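Local coordinates for protein neuroglobin (Symsagittifera roscoffensis, PDB 4B4Y) that probably binds oxygen reversibly at its haem iron, as a globin of the neuroglobin family associated with nervous systems, at residues Cys82-Leu86 / Ala144-Ile148. Residues are numbered along the deposited sequence; the frame is centred on the assembly and turned at random.
Sequences CLVDL and AYGII. With HEM (protoporphyrin IX containing Fe), chain B.
Ala144 O accepts Ile148 N at 3.0 Å and, weakly, Ile147 N, in helix 135-153, whose turn brings Ala144 and Ile148 to the same side, against helix 66-83. The pair corresponds to the E and H helices of the globin fold, and no hydrogen bond joins them here; the contact rests on apolar side chains. Ile148 forks between protein and cofactor. Its CG1 branch lies beside the backbone N (chi1 -65°) and runs over Cys82, with CG1 3.6 Å from Cys82 CB, while CD1 crosses the isobutyl end of Leu83 obliquely, 3.9 Å from Leu83 CD2. The other branch, CG2, is anti to the backbone N and abuts the haem, 3.7 Å from vinyl carbon CBB and close to methyl CMB. Cutting this side chain back to an alanine is likely to open a gap between Cys82, Leu83 and the haem vinyl, and to give that vinyl more freedom to turn. Tyr145 brings its hydroxyl to the same vinyl, OH lying 3.8 Å from haem CAB; a hydrogen bond to Phe113 O anchors that hydroxyl to helix 111-127. Helix 11-24 adds Ile17 against Ala144 and Val21 against Leu83. Both methyls of Leu86 bear on the Ala144 methyl from one side, CD1 at 3.8 Å and CD2 at 4.1 Å from Ala144 CB, and Leu86 CD2 also reaches Ile147 CG2 at 4.3 Å.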
loop_
_atom_site.group_PDB
_atom_site.type_symbol
_atom_site.label_atom_id
_atom_site.label_comp_id
_atom_site.label_asym_id
_atom_site.label_seq_id
_atom_site.Cartn_x
_atom_site.Cartn_y
_atom_site.Cartn_z
ATOM N N CYS A 82 -0.163 13.928 -15.968
ATOM C CA CYS A 82 -0.758 15.255 -15.727
ATOM C C CYS A 82 0.070 16.300 -16.496
ATOM O O CYS A 82 -0.519 17.251 -17.070
ATOM C CB CYS A 82 -0.795 15.681 -14.259
ATOM S SG CYS A 82 -1.846 14.785 -13.219
ATOM N N LEU A 83 1.398 16.142 -16.488
ATOM C CA LEU A 83 2.329 17.194 -16.976
ATOM C C LEU A 83 2.109 17.439 -18.486
ATOM O O LEU A 83 2.227 18.565 -19.012
ATOM C CB LEU A 83 3.782 16.756 -16.763
ATOM C CG LEU A 83 4.426 16.730 -15.307
ATOM C CD1 LEU A 83 5.961 16.309 -15.436
ATOM C CD2 LEU A 83 4.291 18.106 -14.768
ATOM N N VAL A 84 1.714 16.368 -19.149
ATOM C CA VAL A 84 1.702 16.337 -20.567
ATOM C C VAL A 84 0.388 16.994 -21.039
ATOM O O VAL A 84 0.275 17.485 -22.119
ATOM C CB VAL A 84 2.076 14.867 -20.916
ATOM C CG1 VAL A 84 0.952 13.996 -21.433
ATOM C CG2 VAL A 84 3.425 14.801 -21.480
ATOM N N ASP A 85 -0.583 17.159 -20.165
ATOM C CA ASP A 85 -1.785 17.901 -20.564
ATOM C C ASP A 85 -2.394 18.552 -19.314
ATOM O O ASP A 85 -3.422 18.099 -18.782
ATOM C CB ASP A 85 -2.794 16.959 -21.262
ATOM C CG ASP A 85 -4.151 17.664 -21.643
ATOM O OD1 ASP A 85 -4.304 18.933 -21.612
ATOM O OD2 ASP A 85 -5.106 16.903 -21.918
ATOM N N LEU A 86 -1.779 19.640 -18.852
ATOM C CA LEU A 86 -2.119 20.179 -17.501
ATOM C C LEU A 86 -3.507 20.681 -17.386
ATOM O O LEU A 86 -4.162 20.457 -16.349
ATOM C CB LEU A 86 -1.150 21.258 -17.017
ATOM C CG LEU A 86 0.152 20.592 -16.533
ATOM C CD1 LEU A 86 1.366 21.513 -16.639
ATOM C CD2 LEU A 86 0.041 19.937 -15.119
ATOM N N ALA A 144 2.366 23.771 -12.096
ATOM C CA ALA A 144 2.065 22.375 -12.452
ATOM C C ALA A 144 1.951 21.492 -11.197
ATOM O O ALA A 144 1.046 20.668 -11.084
ATOM C CB ALA A 144 3.222 21.788 -13.388
ATOM N N TYR A 145 2.902 21.634 -10.260
ATOM C CA TYR A 145 2.899 20.774 -9.066
ATOM C C TYR A 145 1.645 21.025 -8.242
ATOM O O TYR A 145 1.026 20.111 -7.695
ATOM C CB TYR A 145 4.177 20.977 -8.190
ATOM C CG TYR A 145 4.138 20.042 -7.027
ATOM C CD1 TYR A 145 4.283 18.682 -7.213
ATOM C CD2 TYR A 145 3.883 20.531 -5.733
ATOM C CE1 TYR A 145 4.218 17.793 -6.128
ATOM C CE2 TYR A 145 3.876 19.703 -4.668
ATOM C CZ TYR A 145 4.035 18.330 -4.852
ATOM O OH TYR A 145 3.966 17.542 -3.733
ATOM N N GLY A 146 1.255 22.288 -8.164
ATOM C CA GLY A 146 -0.004 22.666 -7.478
ATOM C C GLY A 146 -1.249 21.959 -8.047
ATOM O O GLY A 146 -2.116 21.509 -7.289
ATOM N N ILE A 147 -1.338 21.847 -9.373
ATOM C CA ILE A 147 -2.507 21.206 -10.018
ATOM C C ILE A 147 -2.420 19.718 -9.735
ATOM O O ILE A 147 -3.407 19.127 -9.422
ATOM C CB ILE A 147 -2.492 21.438 -11.580
ATOM C CG1 ILE A 147 -3.064 22.831 -11.952
ATOM C CG2 ILE A 147 -3.231 20.328 -12.342
ATOM C CD1 ILE A 147 -2.283 23.476 -13.173
ATOM N N ILE A 148 -1.251 19.104 -9.889
ATOM C CA ILE A 148 -1.102 17.664 -9.605
ATOM C C ILE A 148 -1.514 17.350 -8.116
ATOM O O ILE A 148 -2.225 16.366 -7.822
ATOM C CB ILE A 148 0.329 17.210 -9.896
ATOM C CG1 ILE A 148 0.646 17.350 -11.399
ATOM C CG2 ILE A 148 0.568 15.775 -9.362
ATOM C CD1 ILE A 148 2.085 17.088 -11.773
HETATM C CHA HEM B . 0.014 6.502 -2.659
HETATM C CHB HEM B . 0.912 9.760 -6.079
HETATM C CHC HEM B . 2.044 12.982 -2.572
HETATM C CHD HEM B . 2.204 9.408 0.630
HETATM C C1A HEM B . 0.139 7.100 -3.890
HETATM C C2A HEM B . -0.288 6.565 -5.140
HETATM C C3A HEM B . -0.034 7.447 -6.076
HETATM C C4A HEM B . 0.498 8.596 -5.449
HETATM C CMA HEM B . -0.326 7.347 -7.613
HETATM C CAA HEM B . -0.940 5.149 -5.300
HETATM C CBA HEM B . 0.148 4.181 -5.709
HETATM C CGA HEM B . -0.308 2.740 -5.627
HETATM O O1A HEM B . -1.406 2.366 -6.022
HETATM O O2A HEM B . 0.470 1.902 -5.124
HETATM C C1B HEM B . 1.266 10.967 -5.437
HETATM C C2B HEM B . 1.461 12.265 -6.064
HETATM C C3B HEM B . 1.734 13.149 -5.120
HETATM C C4B HEM B . 1.779 12.440 -3.853
HETATM C CMB HEM B . 1.297 12.494 -7.592
HETATM C CAB HEM B . 2.061 14.645 -5.309
HETATM C CBB HEM B . 1.096 15.492 -5.681
HETATM C C1C HEM B . 2.274 12.265 -1.418
HETATM C C2C HEM B . 2.975 12.731 -0.206
HETATM C C3C HEM B . 3.093 11.719 0.630
HETATM C C4C HEM B . 2.435 10.606 0.010
HETATM C CMC HEM B . 3.569 14.147 0.011
HETATM C CAC HEM B . 3.743 11.755 2.067
HETATM C CBC HEM B . 4.363 10.650 2.494
HETATM C C1D HEM B . 1.452 8.357 0.138
HETATM C C2D HEM B . 0.925 7.207 0.892
HETATM C C3D HEM B . 0.289 6.394 -0.166
HETATM C C4D HEM B . 0.488 7.019 -1.453
HETATM C CMD HEM B . 1.048 6.827 2.371
HETATM C CAD HEM B . -0.324 5.002 -0.028
HETATM C CBD HEM B . 1.199 5.093 -0.404
HETATM C CGD HEM B . 1.530 3.726 -0.505
HETATM O O1D HEM B . 2.756 3.496 -0.544
HETATM O O2D HEM B . 0.477 3.003 -0.476
HETATM N NA HEM B . 0.594 8.338 -4.121
HETATM N NB HEM B . 1.456 11.134 -4.120
HETATM N NC HEM B . 1.984 10.968 -1.250
HETATM N ND HEM B . 1.084 8.211 -1.195
HETATM FE FE HEM B . 1.236 9.623 -2.655
#